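Local coordinates for CBS domain-containing protein CBSX2, chloroplastic (Arabidopsis thaliana, PDB 3SL7) that probably regulates the chloroplast thioredoxin system, and with it plant development, through its pair of CBS domains, at residues 26-31 with 38-43. Residues are numbered along the deposited sequence; the frame is centred on the assembly and turned at random.
Sequences DDALEL and TGLPVI
With CG anti to the backbone N (chi1 -173°), L31 sends its branched end from helix 25-35 toward strand 39-43, while L40, its CG anti to the carbonyl carbon (chi1 -60°), reaches back from the strand. This is the helix-against-sheet packing of a CBS domain, here the first of the pair, where a helix and the strand that follows it are joined by a short link and enclose apolar side chains. The two leucines pass each other at a slant, and CD2 of L31 lies 3.9 Å from CD2 of L40. L40 gives up the most surface and uses both branches: CD2 meets L31, whereas CD1 turns to A28, one helical turn earlier. The small methyl of A28 suits this place, since it lets the strand's leucine come up to the helix backbone; CB of A28 and CD1 of L40 are 4.3 Å apart. The backbones still stay well separated, with 8.2 Å between CA of A28 and CA of L40, of which the leucine side chain spans about half. Beyond the pair, V53 of the adjoining strand packs on L40, and L58 and V100 on A28, while the other side of the helix, through D26 and L29, faces L155 of the second subunit. Within the contact, L40 also touches a polar atom: its CD1 sits 3.8 Å from the carbonyl O of A28.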
# COMPACT_ATOMS: atom_id res chain seq x y z
N ASP A 26 -18.76 -1.23 4.03
CA ASP A 26 -18.45 -2.51 3.40
C ASP A 26 -17.92 -2.33 1.99
O ASP A 26 -16.92 -2.94 1.61
CB ASP A 26 -19.69 -3.42 3.36
CG ASP A 26 -19.93 -4.15 4.66
OD1 ASP A 26 -18.98 -4.20 5.47
OD2 ASP A 26 -21.04 -4.68 4.86
N ASP A 27 -18.60 -1.49 1.21
CA ASP A 27 -18.15 -1.25 -0.16
C ASP A 27 -16.81 -0.53 -0.20
O ASP A 27 -15.99 -0.81 -1.07
CB ASP A 27 -19.20 -0.48 -0.96
CG ASP A 27 -20.42 -1.32 -1.26
OD1 ASP A 27 -20.34 -2.57 -1.15
OD2 ASP A 27 -21.45 -0.73 -1.63
N ALA A 28 -16.60 0.41 0.73
CA ALA A 28 -15.31 1.09 0.83
C ALA A 28 -14.21 0.09 1.18
O ALA A 28 -13.14 0.11 0.58
CB ALA A 28 -15.38 2.20 1.87
N LEU A 29 -14.47 -0.78 2.14
CA LEU A 29 -13.51 -1.83 2.49
C LEU A 29 -13.20 -2.70 1.28
O LEU A 29 -12.04 -3.01 1.02
CB LEU A 29 -14.04 -2.69 3.64
CG LEU A 29 -13.94 -2.08 5.04
CD1 LEU A 29 -14.70 -2.91 6.06
CD2 LEU A 29 -12.49 -1.90 5.45
N GLU A 30 -14.23 -3.09 0.54
CA GLU A 30 -14.05 -3.93 -0.65
C GLU A 30 -13.15 -3.23 -1.67
O GLU A 30 -12.26 -3.85 -2.27
CB GLU A 30 -15.40 -4.28 -1.28
CG GLU A 30 -15.34 -5.50 -2.20
CD GLU A 30 -16.70 -5.89 -2.74
OE1 GLU A 30 -16.75 -6.70 -3.69
OE2 GLU A 30 -17.72 -5.40 -2.21
N LEU A 31 -13.39 -1.94 -1.87
CA LEU A 31 -12.61 -1.13 -2.80
C LEU A 31 -11.16 -1.04 -2.35
O LEU A 31 -10.24 -1.15 -3.16
CB LEU A 31 -13.21 0.27 -2.93
CG LEU A 31 -12.56 1.14 -4.01
CD1 LEU A 31 -12.68 0.46 -5.36
CD2 LEU A 31 -13.21 2.51 -4.04
N THR A 38 -4.73 1.61 1.08
CA THR A 38 -5.13 1.66 2.48
C THR A 38 -5.94 2.91 2.80
O THR A 38 -6.43 3.07 3.91
CB THR A 38 -3.92 1.62 3.41
OG1 THR A 38 -3.14 2.81 3.20
CG2 THR A 38 -3.08 0.38 3.12
N GLY A 39 -6.07 3.80 1.82
CA GLY A 39 -6.84 5.01 2.02
C GLY A 39 -7.49 5.45 0.74
O GLY A 39 -7.05 5.08 -0.35
N LEU A 40 -8.56 6.23 0.87
CA LEU A 40 -9.35 6.65 -0.28
C LEU A 40 -9.77 8.09 -0.12
O LEU A 40 -10.21 8.49 0.96
CB LEU A 40 -10.63 5.81 -0.34
CG LEU A 40 -10.52 4.30 -0.50
CD1 LEU A 40 -11.81 3.64 0.00
CD2 LEU A 40 -10.25 3.93 -1.95
N PRO A 41 -9.67 8.87 -1.21
CA PRO A 41 -10.27 10.20 -1.18
C PRO A 41 -11.77 10.05 -1.25
O PRO A 41 -12.29 9.13 -1.90
CB PRO A 41 -9.74 10.85 -2.47
CG PRO A 41 -9.35 9.73 -3.35
CD PRO A 41 -8.93 8.60 -2.46
N VAL A 42 -12.48 10.93 -0.56
CA VAL A 42 -13.93 10.94 -0.62
C VAL A 42 -14.38 12.16 -1.41
O VAL A 42 -13.98 13.28 -1.10
CB VAL A 42 -14.53 10.98 0.80
CG1 VAL A 42 -16.04 10.71 0.75
CG2 VAL A 42 -13.82 9.94 1.70
N ILE A 43 -15.21 11.93 -2.42
CA ILE A 43 -15.75 13.01 -3.23
C ILE A 43 -17.27 13.05 -3.10
O ILE A 43 -17.87 12.10 -2.58
CB ILE A 43 -15.42 12.82 -4.71
CG1 ILE A 43 -15.92 11.44 -5.18
CG2 ILE A 43 -13.93 12.94 -4.94
CD1 ILE A 43 -15.99 11.30 -6.69